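PDB 1KA2: M32 carboxypeptidase from Pyrococcus furiosus, which removes amino acids one after another from the C-terminus of peptides with broad specificity, as a homodimeric metallocarboxypeptidase that works with cobalt. Local coordinates for residues Y82-I86 / R283-I289; I319-L323 / Y333-V338; Y339-V345 / K495-L499. One frame throughout, in Å; residues are numbered along the deposited sequence.

How the interactions relate
All three contacts lie away from the metal site. Interaction 1 is buried and apolar: helix 81-99 meets the loop between helices 261-278 and 295-309, with no hydrogen bond between the two segments. Interactions 2 and 3 lie far from it, about 45 and 41 Å centre to centre, and share helix 335-342; interaction 3 is on the opposite side of the chain's centre from interaction 1. Interaction 2 joins the start of the shared helix to helix 313-326, is only partly buried, and combines a proline-tyrosine contact with a capped helix end. Interaction 3 joins its far end to the C-terminal helix 488-498; it is buried but largely polar, with lysine, asparagine, tyrosine and a water meeting among apolar side chains.

Interaction 1: residues Y82-I86 / R283-I289; sequences YERGI and RFMFTPI
Residues 82-86 of helix 81-99 and the loop 283-289 come closest at Ile-86 and Ile-289, whose CA atoms are 5.9 Å apart, the loop passing beside the helix just after a type II turn from Phe-284 to Thr-287. Gly-85 has no side chain, so the Ile-289 methyl CG2 settles directly on the helix backbone, 3.5 Å from Gly-85 C, and is almost as near to the N of Ile-86. With chi1 of 49°, Ile-289 holds CG1 between its own N and carbonyl carbon; that branch carries CD1 back over one face of the Phe-284 ring, 3.6 Å above its plane and offset toward the rim. Phe-284 in turn meets Tyr-82: its CZ is 3.3 Å from Tyr-82 CD2. The two rings touch rim to rim, with planes at 50° and centroids 5.5 Å apart, and neither covers the face of the other. On the other flank Ile-86 CG2 rests on Pro-288 CG at 3.9 Å.

The turn is closed by Thr-287 N donating to Phe-284 O at 2.9 Å, and the same oxygen is also approached by Thr-287 OG1. Beyond the two segments, Ile-86 and Pro-288 pack on helix 8-36, while Tyr-82 and Phe-284 share Ile-470. At the tip of the turn Phe-286 packs on Val-48 of the second subunit, so the loop touches helix 81-99 on one flank and the second subunit at its turn. The exposed Arg-283 turns its guanidinium to a salt bridge with Asp-281. With no hydrogen bond crossing between helix and loop, their pairing depends on the fit of aliphatic and aromatic surfaces, while the bonds to Phe-284 O close the turn and Ile-289 is held by backbone bonds to Ser-469.

Interaction 2: residues I319-L323 / Y333-V338; sequences IYPVL and YTPEDV
Leu-323 and Val-338 meet tip to tip, CD1 of the leucine 4.0 Å from CG1 of the valine, and form the buried apolar centre of the contact. The other valine methyl, CG2, approaches the edge of the Tyr-320 ring near its plane, 4.2 Å from Tyr-320 CD1. The same ring takes Pro-335 over one face. The proline CD sits 3.7 Å from the ring centroid and 24° off the ring normal, a CH-pi contact displaced toward the hydroxyl end, where CD comes to 3.4 Å from Tyr-320 CZ. The proline CB lies over the opposite end of the ring, near CG and CD1. With CG anti to the backbone N (chi1 -176°), the tyrosine extends from helix 313-326 across the start of helix 335-342.

Two successive helices thus pack through the first turn of the second one, which opens with a capping box. Thr-334 is the N-cap: its OG1 accepts from Asp-337 N at 3.3 Å and more weakly from Glu-336 N, while Thr-334 N donates to Asp-337 OD1, meeting the carboxylate on its anti side but tilted well out of the carboxylate plane. Pro-335 follows in the first turn, where its lack of an N-H costs no helical bond. Pro-321, next to Tyr-320, likewise offers no N-H, and helix 313-326 is kinked there.

At the polar edge the Tyr-320 hydroxyl donates to Tyr-333 O at 2.9 Å, lying in the carbonyl plane on a lone pair with a C=O...O angle of 140°. This bond ties the far end of the ring to the residue just before the N-cap. The Tyr-333 side chain leads away to a hydrogen bond with Glu-205, and Glu-336 pairs with Lys-313.

Interaction 3: residues Y339-V345 / K495-L499; sequences YLYFNIV and KEKYL
Lys-497 and Tyr-339 meet at their polar ends, NZ donating to the tyrosine OH at 3.2 Å. The lysine chain is extended up to its last bond and bends there (chi4 69°), turning the ammonium toward Tyr-339 and Arg-311 O. On the next residue, the Tyr-498 hydroxyl lies 3.0 Å from Asn-343 O, which sits at the ring edge near its plane. Val-345 CG2 packs obliquely against the same ring, 3.6 Å from Tyr-498 CZ. A water donates to Asn-343 OD1 at 2.7 Å and also lies close to Tyr-498 OH, linking the two side chains.

Further bonds fix the rotation of the Asn-343 amide. Its ND2 donates to Tyr-339 O at 3.1 Å, nearly straight at 173° and within the amide plane, though tilted 35° from the Tyr-339 carbonyl plane; it stands over one face of the Tyr-339 ring, offset toward the rim. Arg-311 O accepts from both Asn-343 ND2 and Lys-497 NZ, a common acceptor that positions both.

The contact joins the C-terminal ends of helices 335-342 and 488-498. Helix 169-192 packs on Val-345 and Tyr-498, while helix 313-326 lies against Tyr-339 and Phe-342.

Interaction 1: residues Y82-I86 / R283-I289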
loop_
_atom_site.group_PDB
_atom_site.type_symbol
_atom_site.label_atom_id
_atom_site.label_comp_id
_atom_site.label_asym_id
_atom_site.label_seq_id
_atom_site.Cartn_x
_atom_site.Cartn_y
_atom_site.Cartn_z
ATOM N N TYR A 82 -0.740 -15.370 28.711
ATOM C CA TYR A 82 -0.809 -15.046 27.290
ATOM C C TYR A 82 -2.166 -15.395 26.690
ATOM O O TYR A 82 -2.833 -14.537 26.111
ATOM C CB TYR A 82 0.301 -15.777 26.536
ATOM C CG TYR A 82 1.667 -15.552 27.138
ATOM C CD1 TYR A 82 2.240 -16.495 27.993
ATOM C CD2 TYR A 82 2.373 -14.380 26.881
ATOM C CE1 TYR A 82 3.490 -16.271 28.579
ATOM C CE2 TYR A 82 3.618 -14.147 27.458
ATOM C CZ TYR A 82 4.168 -15.095 28.304
ATOM O OH TYR A 82 5.390 -14.861 28.874
ATOM N N GLU A 83 -2.569 -16.653 26.826
ATOM C CA GLU A 83 -3.856 -17.099 26.305
ATOM C C GLU A 83 -4.968 -16.286 26.965
ATOM O O GLU A 83 -6.012 -16.039 26.365
ATOM C CB GLU A 83 -4.068 -18.577 26.612
ATOM C CG GLU A 83 -2.917 -19.475 26.198
ATOM C CD GLU A 83 -3.093 -20.899 26.691
ATOM O OE1 GLU A 83 -3.222 -21.088 27.920
ATOM O OE2 GLU A 83 -3.104 -21.827 25.854
ATOM N N ARG A 84 -4.739 -15.873 28.207
ATOM C CA ARG A 84 -5.726 -15.088 28.935
ATOM C C ARG A 84 -5.790 -13.700 28.316
ATOM O O ARG A 84 -6.869 -13.122 28.171
ATOM C CB ARG A 84 -5.324 -14.975 30.406
ATOM C CG ARG A 84 -6.463 -14.617 31.343
ATOM C CD ARG A 84 -5.929 -14.372 32.747
ATOM N NE ARG A 84 -5.056 -15.460 33.179
ATOM C CZ ARG A 84 -4.241 -15.397 34.228
ATOM N NH1 ARG A 84 -4.186 -14.291 34.964
ATOM N NH2 ARG A 84 -3.469 -16.436 34.528
ATOM N N GLY A 85 -4.624 -13.175 27.949
ATOM C CA GLY A 85 -4.561 -11.858 27.343
ATOM C C GLY A 85 -5.385 -11.833 26.079
ATOM O O GLY A 85 -6.048 -10.839 25.772
ATOM N N ILE A 86 -5.350 -12.945 25.351
ATOM C CA ILE A 86 -6.093 -13.076 24.109
ATOM C C ILE A 86 -7.568 -12.825 24.375
ATOM O O ILE A 86 -8.211 -12.023 23.686
ATOM C CB ILE A 86 -5.931 -14.490 23.512
ATOM C CG1 ILE A 86 -4.461 -14.753 23.205
ATOM C CG2 ILE A 86 -6.748 -14.624 22.239
ATOM C CD1 ILE A 86 -4.201 -16.145 22.735
ATOM N N ARG A 283 6.444 -13.978 19.231
ATOM C CA ARG A 283 5.682 -15.186 19.497
ATOM C C ARG A 283 4.189 -14.834 19.483
ATOM O O ARG A 283 3.343 -15.721 19.489
ATOM C CB ARG A 283 6.065 -15.777 20.854
ATOM C CG ARG A 283 7.526 -16.180 20.952
ATOM C CD ARG A 283 7.891 -16.575 22.371
ATOM N NE ARG A 283 7.748 -15.453 23.286
ATOM C CZ ARG A 283 7.778 -15.561 24.608
ATOM N NH1 ARG A 283 7.948 -16.747 25.171
ATOM N NH2 ARG A 283 7.624 -14.488 25.364
ATOM N N PHE A 284 3.883 -13.532 19.463
ATOM C CA PHE A 284 2.501 -13.029 19.454
ATOM C C PHE A 284 2.042 -12.588 18.049
ATOM O O PHE A 284 0.924 -12.080 17.873
ATOM C CB PHE A 284 2.354 -11.832 20.417
ATOM C CG PHE A 284 2.832 -12.102 21.833
ATOM C CD1 PHE A 284 3.023 -13.405 22.296
ATOM C CD2 PHE A 284 3.076 -11.042 22.707
ATOM C CE1 PHE A 284 3.450 -13.644 23.602
ATOM C CE2 PHE A 284 3.504 -11.273 24.023
ATOM C CZ PHE A 284 3.692 -12.572 24.470
ATOM N N MET A 285 2.906 -12.778 17.054
ATOM C CA MET A 285 2.603 -12.388 15.678
ATOM C C MET A 285 1.255 -12.953 15.217
ATOM O O MET A 285 0.966 -14.135 15.419
ATOM C CB MET A 285 3.735 -12.875 14.761
ATOM C CG MET A 285 3.869 -12.134 13.451
ATOM S SD MET A 285 5.206 -12.804 12.431
ATOM C CE MET A 285 6.628 -11.974 13.141
ATOM N N PHE A 286 0.433 -12.105 14.596
ATOM C CA PHE A 286 -0.900 -12.506 14.111
ATOM C C PHE A 286 -1.976 -12.630 15.204
ATOM O O PHE A 286 -3.115 -13.003 14.912
ATOM C CB PHE A 286 -0.820 -13.841 13.368
ATOM C CG PHE A 286 0.280 -13.901 12.375
ATOM C CD1 PHE A 286 1.325 -14.800 12.536
ATOM C CD2 PHE A 286 0.296 -13.031 11.288
ATOM C CE1 PHE A 286 2.384 -14.832 11.621
ATOM C CE2 PHE A 286 1.341 -13.054 10.375
ATOM C CZ PHE A 286 2.389 -13.958 10.540
ATOM N N THR A 287 -1.620 -12.316 16.447
ATOM C CA THR A 287 -2.562 -12.420 17.563
ATOM C C THR A 287 -2.920 -11.059 18.148
ATOM O O THR A 287 -2.163 -10.101 18.027
ATOM C CB THR A 287 -1.979 -13.242 18.713
ATOM O OG1 THR A 287 -1.042 -12.438 19.435
ATOM C CG2 THR A 287 -1.279 -14.475 18.182
ATOM N N PRO A 288 -4.077 -10.969 18.820
ATOM C CA PRO A 288 -4.530 -9.711 19.429
ATOM C C PRO A 288 -3.720 -9.154 20.606
ATOM O O PRO A 288 -4.008 -8.054 21.068
ATOM C CB PRO A 288 -5.981 -10.011 19.805
ATOM C CG PRO A 288 -6.001 -11.483 19.988
ATOM C CD PRO A 288 -5.139 -11.990 18.876
ATOM N N ILE A 289 -2.722 -9.889 21.097
ATOM C CA ILE A 289 -1.907 -9.380 22.200
ATOM C C ILE A 289 -0.658 -8.656 21.717
ATOM O O ILE A 289 -0.007 -7.944 22.486
ATOM C CB ILE A 289 -1.481 -10.483 23.204
ATOM C CG1 ILE A 289 -0.907 -11.695 22.472
ATOM C CG2 ILE A 289 -2.665 -10.856 24.090
ATOM C CD1 ILE A 289 -0.447 -12.799 23.430
#

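Interaction 2: residues I319-L323 / Y333-V338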
loop_
_atom_site.group_PDB
_atom_site.type_symbol
_atom_site.label_atom_id
_atom_site.label_comp_id
_atom_site.label_asym_id
_atom_site.label_seq_id
_atom_site.Cartn_x
_atom_site.Cartn_y
_atom_site.Cartn_z
ATOM N N ILE A 319 23.655 15.942 17.880
ATOM C CA ILE A 319 23.210 16.306 16.536
ATOM C C ILE A 319 23.820 17.612 16.019
ATOM O O ILE A 319 23.849 17.870 14.804
ATOM C CB ILE A 319 21.670 16.454 16.505
ATOM C CG1 ILE A 319 21.025 15.334 17.319
ATOM C CG2 ILE A 319 21.158 16.411 15.068
ATOM C CD1 ILE A 319 21.460 13.939 16.936
ATOM N N TYR A 320 24.310 18.431 16.946
ATOM C CA TYR A 320 24.889 19.726 16.605
ATOM C C TYR A 320 25.809 19.701 15.380
ATOM O O TYR A 320 25.621 20.476 14.440
ATOM C CB TYR A 320 25.646 20.309 17.811
ATOM C CG TYR A 320 26.177 21.692 17.549
ATOM C CD1 TYR A 320 25.306 22.753 17.311
ATOM C CD2 TYR A 320 27.551 21.932 17.473
ATOM C CE1 TYR A 320 25.782 24.014 16.999
ATOM C CE2 TYR A 320 28.041 23.195 17.159
ATOM C CZ TYR A 320 27.148 24.231 16.922
ATOM O OH TYR A 320 27.607 25.488 16.600
ATOM N N PRO A 321 26.813 18.812 15.370
ATOM C CA PRO A 321 27.700 18.783 14.202
ATOM C C PRO A 321 26.983 18.507 12.880
ATOM O O PRO A 321 27.338 19.070 11.842
ATOM C CB PRO A 321 28.735 17.713 14.571
ATOM C CG PRO A 321 28.037 16.869 15.603
ATOM C CD PRO A 321 27.265 17.871 16.408
ATOM N N VAL A 322 25.965 17.653 12.930
ATOM C CA VAL A 322 25.197 17.304 11.744
ATOM C C VAL A 322 24.399 18.497 11.240
ATOM O O VAL A 322 24.230 18.682 10.032
ATOM C CB VAL A 322 24.238 16.147 12.039
ATOM C CG1 VAL A 322 23.426 15.812 10.798
ATOM C CG2 VAL A 322 25.037 14.939 12.497
ATOM N N LEU A 323 23.902 19.300 12.175
ATOM C CA LEU A 323 23.140 20.491 11.827
ATOM C C LEU A 323 24.060 21.473 11.091
ATOM O O LEU A 323 23.668 22.093 10.105
ATOM C CB LEU A 323 22.580 21.151 13.098
ATOM C CG LEU A 323 21.484 20.431 13.891
ATOM C CD1 LEU A 323 21.041 21.318 15.058
ATOM C CD2 LEU A 323 20.293 20.125 12.990
ATOM N N TYR A 333 24.984 30.102 14.825
ATOM C CA TYR A 333 24.462 29.690 16.121
ATOM C C TYR A 333 25.326 28.662 16.840
ATOM O O TYR A 333 26.076 27.904 16.217
ATOM C CB TYR A 333 23.032 29.148 15.987
ATOM C CG TYR A 333 22.080 30.085 15.288
ATOM C CD1 TYR A 333 21.995 30.105 13.895
ATOM C CD2 TYR A 333 21.281 30.970 16.015
ATOM C CE1 TYR A 333 21.133 30.986 13.238
ATOM C CE2 TYR A 333 20.415 31.856 15.367
ATOM C CZ TYR A 333 20.346 31.855 13.982
ATOM O OH TYR A 333 19.480 32.707 13.346
ATOM N N THR A 334 25.204 28.642 18.163
ATOM C CA THR A 334 25.966 27.712 18.994
ATOM C C THR A 334 25.032 26.620 19.504
ATOM O O THR A 334 23.811 26.719 19.357
ATOM C CB THR A 334 26.541 28.422 20.218
ATOM O OG1 THR A 334 25.508 28.569 21.200
ATOM C CG2 THR A 334 27.055 29.798 19.827
ATOM N N PRO A 335 25.590 25.556 20.104
ATOM C CA PRO A 335 24.756 24.470 20.627
ATOM C C PRO A 335 23.778 24.911 21.724
ATOM O O PRO A 335 22.741 24.268 21.928
ATOM C CB PRO A 335 25.781 23.436 21.116
ATOM C CG PRO A 335 27.032 24.232 21.306
ATOM C CD PRO A 335 27.012 25.188 20.158
ATOM N N GLU A 336 24.106 25.994 22.431
ATOM C CA GLU A 336 23.214 26.509 23.476
ATOM C C GLU A 336 22.040 27.177 22.770
ATOM O O GLU A 336 20.905 27.126 23.237
ATOM C CB GLU A 336 23.926 27.536 24.369
ATOM C CG GLU A 336 24.282 27.034 25.771
ATOM C CD GLU A 336 23.064 26.720 26.640
ATOM O OE1 GLU A 336 22.231 27.625 26.868
ATOM O OE2 GLU A 336 22.946 25.565 27.108
ATOM N N ASP A 337 22.329 27.807 21.640
ATOM C CA ASP A 337 21.300 28.465 20.850
ATOM C C ASP A 337 20.295 27.422 20.388
ATOM O O ASP A 337 19.095 27.679 20.341
ATOM C CB ASP A 337 21.919 29.152 19.630
ATOM C CG ASP A 337 22.395 30.560 19.928
ATOM O OD1 ASP A 337 23.241 31.074 19.165
ATOM O OD2 ASP A 337 21.909 31.156 20.913
ATOM N N VAL A 338 20.795 26.241 20.044
ATOM C CA VAL A 338 19.928 25.167 19.593
ATOM C C VAL A 338 19.157 24.651 20.793
ATOM O O VAL A 338 17.971 24.338 20.690
ATOM C CB VAL A 338 20.731 24.009 18.947
ATOM C CG1 VAL A 338 19.778 22.906 18.499
ATOM C CG2 VAL A 338 21.534 24.533 17.743
#

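Interaction 3: residues Y339-V345 / K495-L499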
loop_
_atom_site.group_PDB
_atom_site.type_symbol
_atom_site.label_atom_id
_atom_site.label_comp_id
_atom_site.label_asym_id
_atom_site.label_seq_id
_atom_site.Cartn_x
_atom_site.Cartn_y
_atom_site.Cartn_z
ATOM N N TYR A 339 19.829 24.576 21.938
ATOM C CA TYR A 339 19.163 24.110 23.142
ATOM C C TYR A 339 17.974 25.007 23.491
ATOM O O TYR A 339 16.845 24.529 23.566
ATOM C CB TYR A 339 20.113 24.075 24.339
ATOM C CG TYR A 339 19.427 23.539 25.569
ATOM C CD1 TYR A 339 19.197 22.173 25.717
ATOM C CD2 TYR A 339 18.925 24.401 26.545
ATOM C CE1 TYR A 339 18.479 21.675 26.808
ATOM C CE2 TYR A 339 18.202 23.915 27.636
ATOM C CZ TYR A 339 17.982 22.556 27.763
ATOM O OH TYR A 339 17.259 22.072 28.834
ATOM N N LEU A 340 18.226 26.299 23.709
ATOM C CA LEU A 340 17.157 27.237 24.060
ATOM C C LEU A 340 16.017 27.180 23.036
ATOM O O LEU A 340 14.841 27.271 23.382
ATOM C CB LEU A 340 17.714 28.667 24.161
ATOM C CG LEU A 340 18.764 28.922 25.261
ATOM C CD1 LEU A 340 19.331 30.329 25.117
ATOM C CD2 LEU A 340 18.140 28.739 26.649
ATOM N N TYR A 341 16.385 27.022 21.771
ATOM C CA TYR A 341 15.429 26.930 20.676
ATOM C C TYR A 341 14.516 25.718 20.896
ATOM O O TYR A 341 13.289 25.840 20.852
ATOM C CB TYR A 341 16.218 26.811 19.368
ATOM C CG TYR A 341 15.432 26.479 18.129
ATOM C CD1 TYR A 341 14.249 27.154 17.817
ATOM C CD2 TYR A 341 15.903 25.520 17.231
ATOM C CE1 TYR A 341 13.558 26.881 16.641
ATOM C CE2 TYR A 341 15.224 25.238 16.053
ATOM C CZ TYR A 341 14.052 25.922 15.761
ATOM O OH TYR A 341 13.393 25.649 14.581
ATOM N N PHE A 342 15.118 24.561 21.170
ATOM C CA PHE A 342 14.369 23.322 21.397
ATOM C C PHE A 342 13.519 23.325 22.666
ATOM O O PHE A 342 12.672 22.454 22.844
ATOM C CB PHE A 342 15.334 22.132 21.488
ATOM C CG PHE A 342 15.708 21.526 20.159
ATOM C CD1 PHE A 342 15.717 22.288 18.999
ATOM C CD2 PHE A 342 16.098 20.190 20.085
ATOM C CE1 PHE A 342 16.110 21.732 17.789
ATOM C CE2 PHE A 342 16.494 19.626 18.880
ATOM C CZ PHE A 342 16.499 20.400 17.730
ATOM N N ASN A 343 13.741 24.292 23.549
ATOM C CA ASN A 343 13.011 24.331 24.809
ATOM C C ASN A 343 12.264 25.614 25.100
ATOM O O ASN A 343 11.919 25.884 26.244
ATOM C CB ASN A 343 13.972 24.043 25.954
ATOM C CG ASN A 343 14.410 22.598 25.991
ATOM O OD1 ASN A 343 13.846 21.797 26.720
ATOM N ND2 ASN A 343 15.410 22.255 25.188
ATOM N N ILE A 344 12.012 26.407 24.071
ATOM C CA ILE A 344 11.281 27.642 24.258
ATOM C C ILE A 344 9.994 27.357 25.029
ATOM O O ILE A 344 9.464 26.240 25.003
ATOM C CB ILE A 344 10.955 28.283 22.899
ATOM C CG1 ILE A 344 12.221 28.929 22.335
ATOM C CG2 ILE A 344 9.839 29.302 23.042
ATOM C CD1 ILE A 344 12.013 29.641 21.034
ATOM N N VAL A 345 9.513 28.363 25.751
ATOM C CA VAL A 345 8.279 28.231 26.511
ATOM C C VAL A 345 7.465 29.475 26.247
ATOM O O VAL A 345 7.930 30.586 26.475
ATOM C CB VAL A 345 8.533 28.107 28.016
ATOM C CG1 VAL A 345 7.201 28.098 28.761
ATOM C CG2 VAL A 345 9.303 26.829 28.306
ATOM N N LYS A 495 10.597 21.207 36.681
ATOM C CA LYS A 495 11.310 22.027 37.667
ATOM C C LYS A 495 12.817 21.892 37.501
ATOM O O LYS A 495 13.546 22.882 37.409
ATOM C CB LYS A 495 10.908 21.607 39.096
ATOM C CG LYS A 495 11.939 21.920 40.199
ATOM C CD LYS A 495 13.027 20.836 40.296
ATOM C CE LYS A 495 14.006 21.053 41.458
ATOM N NZ LYS A 495 14.950 22.204 41.287
ATOM N N GLU A 496 13.261 20.643 37.465
ATOM C CA GLU A 496 14.665 20.283 37.330
ATOM C C GLU A 496 15.237 20.689 35.973
ATOM O O GLU A 496 16.454 20.736 35.791
ATOM C CB GLU A 496 14.781 18.772 37.531
ATOM C CG GLU A 496 16.165 18.170 37.416
ATOM C CD GLU A 496 16.119 16.655 37.564
ATOM O OE1 GLU A 496 15.565 16.173 38.580
ATOM O OE2 GLU A 496 16.626 15.950 36.667
ATOM N N LYS A 497 14.358 21.002 35.025
ATOM C CA LYS A 497 14.795 21.376 33.688
ATOM C C LYS A 497 14.785 22.879 33.429
ATOM O O LYS A 497 15.651 23.390 32.713
ATOM C CB LYS A 497 13.925 20.657 32.652
ATOM C CG LYS A 497 14.331 20.869 31.202
ATOM C CD LYS A 497 13.500 19.961 30.302
ATOM C CE LYS A 497 13.683 20.258 28.830
ATOM N NZ LYS A 497 15.018 19.910 28.288
ATOM N N TYR A 498 13.816 23.587 34.005
ATOM C CA TYR A 498 13.726 25.036 33.815
ATOM C C TYR A 498 14.121 25.874 35.044
ATOM O O TYR A 498 14.098 27.110 34.997
ATOM C CB TYR A 498 12.311 25.418 33.354
ATOM C CG TYR A 498 11.986 24.963 31.946
ATOM C CD1 TYR A 498 11.046 23.959 31.709
ATOM C CD2 TYR A 498 12.646 25.519 30.847
ATOM C CE1 TYR A 498 10.776 23.519 30.411
ATOM C CE2 TYR A 498 12.380 25.087 29.551
ATOM C CZ TYR A 498 11.447 24.089 29.339
ATOM O OH TYR A 498 11.193 23.670 28.055
ATOM N N LEU A 499 14.496 25.207 36.132
ATOM C CA LEU A 499 14.894 25.907 37.352
ATOM C C LEU A 499 16.200 25.360 37.928
ATOM O O LEU A 499 16.711 24.348 37.398
ATOM C CB LEU A 499 13.781 25.794 38.399
ATOM C CG LEU A 499 12.394 26.218 37.907
ATOM C CD1 LEU A 499 11.358 25.886 38.956
ATOM C CD2 LEU A 499 12.392 27.705 37.592
ATOM O OXT LEU A 499 16.696 25.953 38.909
HETATM O O HOH W 1 11.143 21.602 26.644
#